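Penicillin-binding protein 2B (Streptococcus pneumoniae, PDB 2WAD) binds penicillin and, as a transpeptidase of the elongasome, probably forms the peptide cross-links between adjacent glycan strands of cell wall peptidoglycan. Local coordinates at residues P384-K389 against E441-A446; A390-S395 against A446-T451; Y422-L427 against S596-G601; K477-F482 against I513-G518; G587-S592 against S611-T616. All blocks are in the same frame, centred on the assembly; numbering follows the deposited sequence.

Interaction 1 (P384-K389 against E441-A446); sequences PGSVVK and EYSSNA. Unlike the reference sequence in segment 441-446: Ala446 (reference Thr).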
# COMPACT_ATOMS: atom_id res chain seq x y z
N PRO A 384 20.12 -6.65 -2.70
CA PRO A 384 20.11 -6.63 -1.24
C PRO A 384 21.51 -6.77 -0.64
O PRO A 384 21.73 -6.33 0.48
CB PRO A 384 19.24 -7.82 -0.90
CG PRO A 384 19.50 -8.80 -2.05
CD PRO A 384 19.72 -7.96 -3.26
N GLY A 385 22.45 -7.34 -1.40
CA GLY A 385 23.81 -7.56 -0.93
C GLY A 385 23.88 -8.54 0.23
O GLY A 385 22.99 -9.39 0.40
N SER A 386 24.91 -8.39 1.07
CA SER A 386 25.33 -9.40 2.04
C SER A 386 24.38 -9.63 3.21
O SER A 386 24.60 -10.53 4.02
CB SER A 386 26.72 -9.04 2.57
OG SER A 386 27.75 -9.54 1.72
N VAL A 387 23.38 -8.79 3.37
CA VAL A 387 22.41 -9.01 4.43
C VAL A 387 21.80 -10.42 4.33
O VAL A 387 21.53 -11.03 5.34
CB VAL A 387 21.33 -7.93 4.47
CG1 VAL A 387 21.97 -6.59 4.83
CG2 VAL A 387 20.59 -7.84 3.12
N VAL A 388 21.65 -10.95 3.12
CA VAL A 388 20.90 -12.17 2.90
C VAL A 388 21.66 -13.45 3.23
O VAL A 388 21.10 -14.52 3.06
CB VAL A 388 20.40 -12.31 1.44
CG1 VAL A 388 19.56 -11.09 0.99
CG2 VAL A 388 21.55 -12.64 0.51
N LYS A 389 22.89 -13.36 3.72
CA LYS A 389 23.72 -14.54 3.86
C LYS A 389 23.18 -15.60 4.82
O LYS A 389 23.42 -16.80 4.66
CB LYS A 389 25.17 -14.15 4.13
CG LYS A 389 25.83 -13.59 2.89
CD LYS A 389 27.25 -13.08 3.14
CE LYS A 389 27.84 -12.58 1.82
NZ LYS A 389 29.20 -11.97 1.88
N GLU A 441 29.76 -13.35 10.80
CA GLU A 441 30.53 -12.28 11.45
C GLU A 441 31.42 -11.51 10.48
O GLU A 441 31.45 -10.27 10.52
CB GLU A 441 31.36 -12.79 12.63
CG GLU A 441 32.20 -11.72 13.33
CD GLU A 441 32.99 -12.26 14.53
OE1 GLU A 441 32.87 -13.46 14.85
OE2 GLU A 441 33.74 -11.48 15.16
N TYR A 442 32.07 -12.25 9.57
CA TYR A 442 33.00 -11.69 8.59
C TYR A 442 32.41 -11.38 7.22
O TYR A 442 33.05 -10.73 6.38
CB TYR A 442 34.18 -12.63 8.37
CG TYR A 442 34.85 -13.17 9.61
CD1 TYR A 442 34.79 -12.49 10.82
CD2 TYR A 442 35.58 -14.35 9.55
CE1 TYR A 442 35.41 -13.01 11.96
CE2 TYR A 442 36.21 -14.86 10.68
CZ TYR A 442 36.11 -14.20 11.88
OH TYR A 442 36.75 -14.75 12.99
N SER A 443 31.19 -11.84 7.00
CA SER A 443 30.54 -11.71 5.70
C SER A 443 31.31 -12.45 4.62
O SER A 443 31.60 -11.91 3.56
CB SER A 443 30.31 -10.24 5.31
OG SER A 443 29.23 -10.11 4.38
N SER A 444 31.64 -13.70 4.92
CA SER A 444 32.40 -14.52 3.99
C SER A 444 31.58 -14.91 2.76
O SER A 444 30.53 -15.55 2.89
CB SER A 444 32.85 -15.81 4.70
OG SER A 444 33.28 -16.76 3.75
N ASN A 445 32.05 -14.54 1.58
CA ASN A 445 31.48 -15.10 0.36
C ASN A 445 31.85 -16.58 0.14
O ASN A 445 31.07 -17.32 -0.45
CB ASN A 445 31.86 -14.29 -0.88
CG ASN A 445 31.08 -12.99 -1.02
OD1 ASN A 445 29.99 -12.79 -0.47
ND2 ASN A 445 31.64 -12.08 -1.82
N ALA A 446 33.03 -17.01 0.59
CA ALA A 446 33.48 -18.39 0.36
C ALA A 446 32.51 -19.38 0.99
O ALA A 446 32.26 -20.46 0.42
CB ALA A 446 34.88 -18.64 0.91
O HOH W 1 30.14 -8.17 2.67
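With CG beside its backbone N (chi1 -73°) and the chain fully extended beyond, Lys389 runs straight across to Ser443 and Asn445 and delivers its NZ into a nest of four oxygens. Asn445 OD1 is the nearest acceptor, 2.6 Å from Lys389 NZ, and the nitrogen stands 44° above the plane of that amide carbonyl. Lys389 NZ also bonds to Ser443 O at 2.9 Å, again from well above the carbonyl plane, and to Ser443 OG at 3.1 Å. Within its own segment Ser386 OG also accepts, 2.8 Å from Lys389 NZ, so four oxygens share its N-H groups. A water joins the two serines, 2.9 Å from Ser386 OG and 2.7 Å from Ser443 OG. This is the active-site geometry of penicillin-binding proteins: Ser386, the probable acyl-ester nucleophile, and Lys389 fit the SxxK motif, and Ser443 and Asn445 the SxN motif. Ser443, at positive phi as the C-prime residue of a Schellman motif, presents both OG and O to the lysine. The site lies where helix 389-398 begins and where helix 436-442 passes into helix 445-455, while Lys615 of strand 613-616 hydrogen-bonds Ser443 OG.

Interaction 2 (A390-S395 against A446-T451); sequences AATISS and AYVVQT. Unlike the reference sequence in segment 446-451: Ala446 (reference Thr), Val448 (reference Met).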
# COMPACT_ATOMS: atom_id res chain seq x y z
N ALA A 390 22.41 -15.17 5.82
CA ALA A 390 21.76 -16.09 6.75
C ALA A 390 20.69 -16.96 6.09
O ALA A 390 20.43 -18.09 6.55
CB ALA A 390 21.14 -15.32 7.88
N ALA A 391 20.05 -16.45 5.04
CA ALA A 391 19.04 -17.26 4.35
C ALA A 391 19.73 -18.34 3.51
O ALA A 391 19.23 -19.46 3.40
CB ALA A 391 18.07 -16.39 3.51
N THR A 392 20.88 -18.02 2.92
CA THR A 392 21.62 -19.01 2.14
C THR A 392 22.16 -20.17 2.96
O THR A 392 22.11 -21.31 2.52
CB THR A 392 22.83 -18.39 1.43
OG1 THR A 392 22.39 -17.24 0.70
CG2 THR A 392 23.43 -19.39 0.47
N ILE A 393 22.71 -19.85 4.14
CA ILE A 393 23.07 -20.88 5.09
C ILE A 393 21.86 -21.72 5.48
O ILE A 393 21.95 -22.94 5.61
CB ILE A 393 23.77 -20.28 6.34
CG1 ILE A 393 25.04 -19.53 5.92
CG2 ILE A 393 24.25 -21.37 7.30
CD1 ILE A 393 25.70 -18.71 7.05
N SER A 394 20.71 -21.08 5.71
CA SER A 394 19.52 -21.86 6.04
C SER A 394 19.24 -22.90 4.94
O SER A 394 18.93 -24.06 5.22
CB SER A 394 18.31 -20.94 6.20
OG SER A 394 18.48 -20.02 7.26
N SER A 395 19.34 -22.48 3.69
CA SER A 395 19.12 -23.37 2.57
C SER A 395 20.11 -24.53 2.57
O SER A 395 19.75 -25.63 2.17
CB SER A 395 19.18 -22.59 1.26
OG SER A 395 18.51 -23.28 0.22
N ALA A 446 33.03 -17.01 0.59
CA ALA A 446 33.48 -18.39 0.36
C ALA A 446 32.51 -19.38 0.99
O ALA A 446 32.26 -20.46 0.42
CB ALA A 446 34.88 -18.64 0.91
N TYR A 447 32.00 -19.04 2.16
CA TYR A 447 31.13 -19.98 2.89
C TYR A 447 29.81 -20.23 2.14
O TYR A 447 29.34 -21.38 2.05
CB TYR A 447 30.86 -19.48 4.31
CG TYR A 447 30.31 -20.54 5.26
CD1 TYR A 447 31.17 -21.32 6.01
CD2 TYR A 447 28.94 -20.76 5.39
CE1 TYR A 447 30.70 -22.30 6.87
CE2 TYR A 447 28.45 -21.75 6.23
CZ TYR A 447 29.34 -22.51 6.97
OH TYR A 447 28.90 -23.49 7.81
N VAL A 448 29.21 -19.15 1.60
CA VAL A 448 27.89 -19.23 0.99
C VAL A 448 27.94 -19.72 -0.45
O VAL A 448 26.98 -20.29 -0.93
CB VAL A 448 27.09 -17.90 1.05
CG1 VAL A 448 26.60 -17.61 2.47
CG2 VAL A 448 27.88 -16.74 0.46
N VAL A 449 29.04 -19.46 -1.14
CA VAL A 449 29.26 -19.97 -2.49
C VAL A 449 29.51 -21.49 -2.46
O VAL A 449 28.96 -22.23 -3.28
CB VAL A 449 30.40 -19.21 -3.20
CG1 VAL A 449 30.77 -19.93 -4.48
CG2 VAL A 449 29.96 -17.79 -3.55
N GLN A 450 30.31 -21.96 -1.52
CA GLN A 450 30.47 -23.40 -1.29
C GLN A 450 29.16 -24.05 -0.86
O GLN A 450 28.81 -25.10 -1.37
CB GLN A 450 31.58 -23.67 -0.27
CG GLN A 450 32.98 -23.50 -0.85
CD GLN A 450 34.08 -23.67 0.19
OE1 GLN A 450 34.79 -24.68 0.17
NE2 GLN A 450 34.27 -22.68 1.06
N THR A 451 28.40 -23.43 0.03
CA THR A 451 27.06 -23.90 0.35
C THR A 451 26.15 -24.03 -0.86
O THR A 451 25.53 -25.09 -1.02
CB THR A 451 26.35 -23.03 1.40
OG1 THR A 451 27.10 -23.02 2.62
CG2 THR A 451 24.96 -23.56 1.70
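Thr392 and Val448 meet at the tightest part of this helix pair, their side chains crossing at about a right angle. Thr392 CB is 4.0 Å from Val448 CG1, and its methyl CG2, anti to the backbone N, lies 3.9 Å from Val448 O. One turn further on, Thr451 CG2 comes to 3.7 Å from Thr392 O, so a methyl of each threonine faces the backbone of the partner helix. The other flank is looser: Ile393 CG1 approaches Tyr447 CE2 at 4.1 Å and Val448 CG1 at 4.2 Å, with the isoleucine lying crosswise to the phenol. On the side of the 446-451 helix away from the contact, partly exposed Gln450 bonds through NE2 to Ala446 O and Thr409 O. The helix axes run 9.4 Å apart at their closest and diverge by 36°. The contact joins helix 389-398, which carries Lys389 of the probable SxxK motif, to helix 445-455. No hydrogen bond spans the interface. The hydroxyls are satisfied elsewhere, Thr451 OG1 by Tyr447 O at 2.8 Å, Thr392 OG1 by Ala516 O and Tyr447 OH by Gln406 O, so between these segments the contact is one of van der Waals packing, with the hydroxyls spent on other carbonyls.

Interaction 3 (Y422-L427 against S596-G601); sequences YSWYKL and SPLTTG. Unlike the reference sequence in segment 422-427: Tyr422 (reference Asn), Lys426 (reference Thr), Leu427 (reference Gln). Unlike the reference sequence in segment 596-601: Pro597 (reference Gly).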
# COMPACT_ATOMS: atom_id res chain seq x y z
N TYR A 422 36.08 -13.55 -4.40
CA TYR A 422 36.71 -13.17 -3.12
C TYR A 422 35.70 -12.50 -2.20
O TYR A 422 34.60 -12.14 -2.63
CB TYR A 422 37.85 -12.16 -3.35
CG TYR A 422 38.99 -12.68 -4.19
CD1 TYR A 422 40.04 -13.38 -3.61
CD2 TYR A 422 39.01 -12.49 -5.56
CE1 TYR A 422 41.08 -13.87 -4.37
CE2 TYR A 422 40.05 -12.99 -6.33
CZ TYR A 422 41.08 -13.67 -5.73
OH TYR A 422 42.13 -14.16 -6.50
N SER A 423 36.09 -12.31 -0.94
CA SER A 423 35.30 -11.55 0.01
C SER A 423 35.89 -10.14 0.07
O SER A 423 36.85 -9.85 -0.63
CB SER A 423 35.33 -12.22 1.38
OG SER A 423 34.61 -13.44 1.35
N TRP A 424 35.32 -9.27 0.90
CA TRP A 424 35.80 -7.89 1.01
C TRP A 424 37.27 -7.83 1.44
O TRP A 424 37.98 -6.90 1.07
CB TRP A 424 34.91 -7.09 1.97
CG TRP A 424 34.96 -7.52 3.42
CD1 TRP A 424 34.12 -8.41 4.04
CD2 TRP A 424 35.84 -7.02 4.43
NE1 TRP A 424 34.43 -8.49 5.38
CE2 TRP A 424 35.49 -7.66 5.64
CE3 TRP A 424 36.90 -6.11 4.44
CZ2 TRP A 424 36.16 -7.41 6.84
CZ3 TRP A 424 37.56 -5.86 5.64
CH2 TRP A 424 37.19 -6.51 6.82
N TYR A 425 37.73 -8.83 2.17
CA TYR A 425 39.11 -8.88 2.66
C TYR A 425 40.14 -9.56 1.74
O TYR A 425 41.31 -9.67 2.09
CB TYR A 425 39.12 -9.54 4.04
CG TYR A 425 38.22 -10.74 4.22
CD1 TYR A 425 36.98 -10.61 4.85
CD2 TYR A 425 38.61 -12.01 3.81
CE1 TYR A 425 36.14 -11.70 5.04
CE2 TYR A 425 37.79 -13.12 4.00
CZ TYR A 425 36.57 -12.96 4.63
OH TYR A 425 35.75 -14.07 4.84
N LYS A 426 39.70 -10.04 0.57
CA LYS A 426 40.58 -10.60 -0.46
C LYS A 426 41.59 -11.62 0.07
O LYS A 426 41.22 -12.65 0.64
CB LYS A 426 41.33 -9.50 -1.23
CG LYS A 426 40.50 -8.30 -1.64
CD LYS A 426 39.48 -8.74 -2.67
CE LYS A 426 38.64 -7.58 -3.20
NZ LYS A 426 37.55 -8.12 -4.07
N LEU A 427 42.87 -11.31 -0.12
CA LEU A 427 43.98 -12.22 0.14
C LEU A 427 44.64 -11.92 1.49
O LEU A 427 45.54 -12.65 1.95
CB LEU A 427 44.98 -12.11 -1.02
CG LEU A 427 44.35 -12.50 -2.37
CD1 LEU A 427 45.12 -12.07 -3.63
CD2 LEU A 427 44.10 -14.02 -2.35
N SER A 596 37.36 -9.36 16.15
CA SER A 596 38.30 -9.75 15.10
C SER A 596 38.57 -8.55 14.18
O SER A 596 37.73 -7.67 14.01
CB SER A 596 37.74 -10.95 14.33
OG SER A 596 38.38 -11.17 13.08
N PRO A 597 39.75 -8.51 13.56
CA PRO A 597 39.92 -7.53 12.49
C PRO A 597 38.90 -7.70 11.35
O PRO A 597 38.72 -6.78 10.54
CB PRO A 597 41.35 -7.75 11.99
CG PRO A 597 41.95 -8.83 12.86
CD PRO A 597 40.94 -9.36 13.81
N LEU A 598 38.19 -8.83 11.31
CA LEU A 598 37.22 -9.09 10.24
C LEU A 598 35.77 -8.89 10.68
O LEU A 598 34.85 -9.07 9.88
CB LEU A 598 37.38 -10.51 9.64
CG LEU A 598 38.75 -10.78 9.03
CD1 LEU A 598 38.88 -12.23 8.57
CD2 LEU A 598 39.05 -9.81 7.89
N THR A 599 35.57 -8.57 11.95
CA THR A 599 34.24 -8.25 12.43
C THR A 599 33.70 -7.06 11.65
O THR A 599 34.35 -6.01 11.56
CB THR A 599 34.26 -7.92 13.92
OG1 THR A 599 34.58 -9.11 14.65
CG2 THR A 599 32.87 -7.41 14.35
N THR A 600 32.51 -7.22 11.08
CA THR A 600 32.00 -6.24 10.13
C THR A 600 31.05 -5.21 10.73
O THR A 600 30.79 -4.17 10.11
CB THR A 600 31.26 -6.91 8.95
OG1 THR A 600 30.23 -7.77 9.48
CG2 THR A 600 32.24 -7.72 8.07
N GLY A 601 30.50 -5.46 11.91
CA GLY A 601 29.40 -4.62 12.37
C GLY A 601 29.46 -3.94 13.73
O GLY A 601 28.40 -3.63 14.31
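The apolar contacts converge on Leu598, whose CD2 branch fits against both Trp424 and Tyr425. Leu598 CD2 lies 3.8 Å from Tyr425 CD1 and 3.9 Å from Trp424 CZ2, while the other branch, CD1, is over one face of the tyrosine ring. Both aromatic side chains have CG between the backbone N and the carbonyl carbon (chi1 66° for Trp424, 41° for Tyr425), which turns them toward the loop 596-601. They also pack on each other, Tyr425 CD1 sitting 3.3 Å above the rim of one indole face of Trp424. Thr600 adds its methyl, with CG2 3.6 Å from Trp424 NE1.

A second group of contacts sets the indole edge against backbone oxygens: Leu598 O is 3.7 Å from Trp424 CZ2 and Pro597 O is 4.0 Å from Trp424 CH2, both near the ring plane.

Hydrogen bonds act within the loops rather than between them. Each loop makes a type I turn, from Ser423 to Lys426 and from Ser596 to Thr599. In the second, Ser596 OG accepts from Leu598 N at 2.9 Å, an ST turn that fixes the backbone carrying the leucine.

The polar ends of the touching side chains are bound to other parts of the domain: Trp424 NE1 to Tyr442 O, Thr600 OG1 to Glu441 O, and Tyr425 OH to Asp410. Trp424, on the surface, comes within about 7 Å of Ser386, side chain to side chain, so the contact borders the active site. No hydrogen bond joins the loops directly, but each is pinned by a side chain to a backbone carbonyl of helix 436-442, so that helix probably sets how they meet.

Interaction 4 (K477-F482 against I513-G518); sequences KLRSTF and ITNAFG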
# COMPACT_ATOMS: atom_id res chain seq x y z
N LYS A 477 15.57 -24.35 -5.15
CA LYS A 477 15.69 -24.64 -3.73
C LYS A 477 16.19 -23.43 -2.93
O LYS A 477 15.73 -23.20 -1.81
CB LYS A 477 16.63 -25.82 -3.49
CG LYS A 477 16.05 -27.18 -3.84
CD LYS A 477 17.13 -28.25 -3.74
CE LYS A 477 16.62 -29.61 -4.22
NZ LYS A 477 17.47 -30.74 -3.76
N LEU A 478 17.14 -22.70 -3.51
CA LEU A 478 17.65 -21.47 -2.93
C LEU A 478 16.53 -20.44 -2.81
O LEU A 478 16.31 -19.91 -1.71
CB LEU A 478 18.82 -20.90 -3.77
CG LEU A 478 19.52 -19.64 -3.22
CD1 LEU A 478 20.36 -19.96 -1.95
CD2 LEU A 478 20.41 -18.97 -4.27
N ARG A 479 15.83 -20.17 -3.92
CA ARG A 479 14.77 -19.18 -3.95
C ARG A 479 13.58 -19.57 -3.07
O ARG A 479 12.83 -18.71 -2.54
CB ARG A 479 14.29 -18.88 -5.37
CG ARG A 479 15.29 -18.17 -6.29
CD ARG A 479 14.68 -17.92 -7.68
NE ARG A 479 15.33 -16.82 -8.38
CZ ARG A 479 15.37 -16.66 -9.70
NH1 ARG A 479 14.78 -17.55 -10.50
NH2 ARG A 479 15.99 -15.61 -10.23
N SER A 480 13.42 -20.87 -2.87
CA SER A 480 12.38 -21.34 -1.96
C SER A 480 12.69 -21.01 -0.51
O SER A 480 11.83 -20.51 0.23
CB SER A 480 12.06 -22.83 -2.20
OG SER A 480 11.44 -23.42 -1.07
N THR A 481 13.91 -21.31 -0.08
CA THR A 481 14.34 -20.80 1.22
C THR A 481 14.23 -19.29 1.36
O THR A 481 13.69 -18.79 2.34
CB THR A 481 15.79 -21.21 1.55
OG1 THR A 481 15.94 -22.61 1.30
CG2 THR A 481 16.08 -20.90 3.02
N PHE A 482 14.79 -18.53 0.41
CA PHE A 482 14.61 -17.07 0.40
C PHE A 482 13.14 -16.65 0.60
O PHE A 482 12.85 -15.82 1.47
CB PHE A 482 15.16 -16.50 -0.91
CG PHE A 482 16.68 -16.50 -1.01
CD1 PHE A 482 17.48 -16.65 0.11
CD2 PHE A 482 17.31 -16.34 -2.23
CE1 PHE A 482 18.87 -16.65 0.01
CE2 PHE A 482 18.70 -16.29 -2.33
CZ PHE A 482 19.50 -16.47 -1.21
N ILE A 513 25.02 -18.52 -8.43
CA ILE A 513 26.12 -18.23 -7.51
C ILE A 513 26.01 -16.82 -6.91
O ILE A 513 26.06 -16.68 -5.69
CB ILE A 513 27.48 -18.44 -8.19
CG1 ILE A 513 27.71 -19.93 -8.48
CG2 ILE A 513 28.60 -17.89 -7.33
CD1 ILE A 513 27.57 -20.86 -7.24
N THR A 514 25.84 -15.78 -7.73
CA THR A 514 25.70 -14.43 -7.19
C THR A 514 24.44 -14.25 -6.34
O THR A 514 24.43 -13.43 -5.41
CB THR A 514 25.73 -13.31 -8.26
OG1 THR A 514 24.75 -13.58 -9.28
CG2 THR A 514 27.15 -13.17 -8.89
N ASN A 515 23.37 -14.97 -6.67
CA ASN A 515 22.14 -14.88 -5.86
C ASN A 515 22.43 -15.28 -4.43
O ASN A 515 21.86 -14.72 -3.50
CB ASN A 515 21.01 -15.74 -6.47
CG ASN A 515 19.62 -15.18 -6.19
OD1 ASN A 515 19.44 -13.98 -6.01
ND2 ASN A 515 18.62 -16.06 -6.22
N ALA A 516 23.38 -16.21 -4.27
CA ALA A 516 23.76 -16.74 -2.96
C ALA A 516 24.37 -15.72 -2.00
O ALA A 516 24.35 -15.91 -0.77
CB ALA A 516 24.70 -17.94 -3.12
N PHE A 517 24.94 -14.65 -2.55
CA PHE A 517 25.45 -13.59 -1.69
C PHE A 517 24.76 -12.26 -2.03
O PHE A 517 25.29 -11.18 -1.78
CB PHE A 517 27.00 -13.54 -1.66
CG PHE A 517 27.67 -13.42 -3.03
CD1 PHE A 517 28.14 -14.55 -3.69
CD2 PHE A 517 27.91 -12.18 -3.60
CE1 PHE A 517 28.78 -14.47 -4.92
CE2 PHE A 517 28.56 -12.07 -4.86
CZ PHE A 517 28.99 -13.22 -5.53
N GLY A 518 23.56 -12.36 -2.60
CA GLY A 518 22.67 -11.22 -2.70
C GLY A 518 23.02 -10.23 -3.81
O GLY A 518 22.80 -9.02 -3.67
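Asn515 O is engaged from two directions: Gly518 N donates to it at 3.0 Å, and the ring edge of Phe482 meets it from the neighbouring helix, with Phe482 CE2 3.7 Å from the oxygen and close to the ring plane. The same phenyl edge faces the amide of Asn515. Phe482 CE2 is 3.9 Å from Asn515 ND2, the ring and amide planes stand at 90°, and the two side chains pass alongside with opposite headings.

Two further residues of 477-482 close around the amide. Leu478, its CG anti to the backbone N (chi1 -176°), brings the CD2 branch to 3.9 Å from Asn515 ND2 and 4.0 Å from Asn515 CB. From another side the extended chain of Arg479 crosses the asparagine at about a right angle, its CG 3.9 Å from Asn515 ND2. These are packing contacts, since no hydrogen bond joins the two segments. The polar groups are instead brought together by Asp521, whose backbone N bonds to Asn515 OD1 while its carboxylate forms a salt bridge with Arg479 NH2. One residue thus positions both sides of the contact.

Leu478 O lies 3.5 Å above one face of the Phe482 ring, toward its rim. The bond to Gly518 N belongs to a Schellman motif, with Gly518 at positive phi as the C-prime residue. Helix 389-398 packs alongside, Thr392 touching Leu478 and Phe482, while Gly518 makes a backbone hydrogen bond with Gly385 in the loop that carries Ser386.

Interaction 5 (G587-S592 against S611-T616); sequences GFYQVS and SISGKT. Unlike the reference sequence in segment 587-592: Ser592 (reference Ala).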
# COMPACT_ATOMS: atom_id res chain seq x y z
N GLY A 587 25.66 -15.64 15.09
CA GLY A 587 26.34 -14.91 14.04
C GLY A 587 25.97 -13.43 13.99
O GLY A 587 26.84 -12.57 13.90
N PHE A 588 24.67 -13.13 14.02
CA PHE A 588 24.21 -11.73 14.02
C PHE A 588 24.68 -11.00 15.28
O PHE A 588 24.85 -9.78 15.29
CB PHE A 588 22.67 -11.63 13.90
CG PHE A 588 22.15 -11.73 12.49
CD1 PHE A 588 22.74 -12.58 11.56
CD2 PHE A 588 21.06 -10.97 12.08
CE1 PHE A 588 22.24 -12.69 10.26
CE2 PHE A 588 20.57 -11.06 10.77
CZ PHE A 588 21.18 -11.93 9.86
N TYR A 589 24.86 -11.74 16.36
CA TYR A 589 25.29 -11.11 17.60
C TYR A 589 26.77 -10.74 17.53
O TYR A 589 27.16 -9.65 17.96
CB TYR A 589 25.04 -12.02 18.80
CG TYR A 589 25.58 -11.44 20.10
CD1 TYR A 589 24.84 -10.54 20.87
CD2 TYR A 589 26.86 -11.77 20.55
CE1 TYR A 589 25.34 -10.00 22.03
CE2 TYR A 589 27.37 -11.24 21.72
CZ TYR A 589 26.59 -10.36 22.45
OH TYR A 589 27.06 -9.82 23.62
N GLN A 590 27.59 -11.63 16.98
CA GLN A 590 29.02 -11.40 16.79
C GLN A 590 29.35 -10.37 15.70
O GLN A 590 30.42 -9.78 15.71
CB GLN A 590 29.74 -12.74 16.57
CG GLN A 590 29.75 -13.68 17.82
CD GLN A 590 30.65 -14.91 17.71
OE1 GLN A 590 31.56 -15.00 16.87
NE2 GLN A 590 30.38 -15.90 18.55
N VAL A 591 28.46 -10.18 14.73
CA VAL A 591 28.62 -9.14 13.73
C VAL A 591 28.75 -7.80 14.45
O VAL A 591 29.47 -6.91 13.99
CB VAL A 591 27.36 -9.06 12.81
CG1 VAL A 591 27.28 -7.73 12.08
CG2 VAL A 591 27.33 -10.23 11.82
N SER A 592 28.04 -7.66 15.57
CA SER A 592 27.99 -6.38 16.27
C SER A 592 28.80 -6.34 17.57
O SER A 592 28.96 -5.27 18.14
CB SER A 592 26.56 -5.95 16.57
OG SER A 592 25.90 -6.95 17.34
N SER A 611 21.19 -3.87 23.52
CA SER A 611 21.97 -4.83 22.76
C SER A 611 21.34 -5.09 21.39
O SER A 611 20.18 -5.48 21.30
CB SER A 611 22.07 -6.13 23.54
OG SER A 611 22.75 -7.11 22.77
N ILE A 612 22.12 -4.87 20.34
CA ILE A 612 21.70 -4.95 18.95
C ILE A 612 22.43 -6.10 18.25
O ILE A 612 23.65 -6.26 18.41
CB ILE A 612 22.02 -3.63 18.21
CG1 ILE A 612 21.21 -2.49 18.83
CG2 ILE A 612 21.70 -3.76 16.73
CD1 ILE A 612 21.38 -1.17 18.18
N SER A 613 21.66 -6.91 17.52
CA SER A 613 22.20 -7.95 16.64
C SER A 613 21.85 -7.60 15.20
O SER A 613 20.81 -6.98 14.94
CB SER A 613 21.60 -9.30 17.02
OG SER A 613 21.89 -9.64 18.37
N GLY A 614 22.69 -7.94 14.24
CA GLY A 614 22.38 -7.54 12.88
C GLY A 614 23.32 -8.12 11.85
O GLY A 614 24.11 -9.03 12.14
N LYS A 615 23.27 -7.56 10.64
CA LYS A 615 24.11 -8.04 9.53
C LYS A 615 24.26 -6.89 8.53
O LYS A 615 23.29 -6.19 8.24
CB LYS A 615 23.46 -9.27 8.88
CG LYS A 615 24.20 -9.89 7.70
CD LYS A 615 25.49 -10.55 8.17
CE LYS A 615 26.37 -11.00 7.01
NZ LYS A 615 27.00 -9.85 6.26
N THR A 616 25.47 -6.65 8.06
CA THR A 616 25.76 -5.60 7.09
C THR A 616 25.73 -6.08 5.63
O THR A 616 25.83 -7.29 5.34
CB THR A 616 27.20 -5.09 7.26
OG1 THR A 616 28.10 -6.20 7.08
CG2 THR A 616 27.40 -4.42 8.62
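Phe588 meets Gly614 and Lys615 with both its backbone and its ring. Gly614 N donates to Phe588 O at 3.0 Å with an N-H...O angle of 163°, and Lys615 CB lies over the phenyl face in a CH-pi contact, 3.9 Å from the ring centroid. A second cross-segment bond is formed by Ser592, whose OG, between the backbone N and the carbonyl carbon (chi1 57°), donates to Ile612 O at 2.6 Å. Between these bonds Val591 presses on the strand, its CB 3.3 Å from Gly614 O. Helix and strand are close, their axes approaching to 5.6 Å and crossing at 77°. Strand 613-616 is an edge strand of the antiparallel transpeptidase sheet. Its Lys615 and Thr616 probably begin the K(T/S)G motif that lines the active site in this family, so helix 578-593 packs against the strand that carries it. Further out, the lysine chain bends at chi2 and chi4, which brings Lys615 NZ back to Thr616 O at 3.0 Å; that nitrogen also bonds to Ser443 OG. On the flank by Tyr589, whose ring edge faces Ser613 OG and Ser611 OG, both serine hydroxyls are held by Thr640.

From the N terminus, segments 384-389, 390-395 and 422-427 each begin a contact before any is closed. Interactions 1 and 2 then close in succession at 441-446 and 446-451, crossing each other and sharing Ala446, whereas interaction 3 crosses both and stays open until 596-601. Within its span interaction 4 opens and closes entirely, joining helices 471-484 and 509-515. Interaction 5 starts at 587-592, shortly before interaction 3 closes, and ends at 611-616, so these two cross as well. The contacts thereby tie the helical core to the edge of the sheet, with interaction 1 touching all the others, while interactions 4 and 5 remain about 21 Å apart between centres.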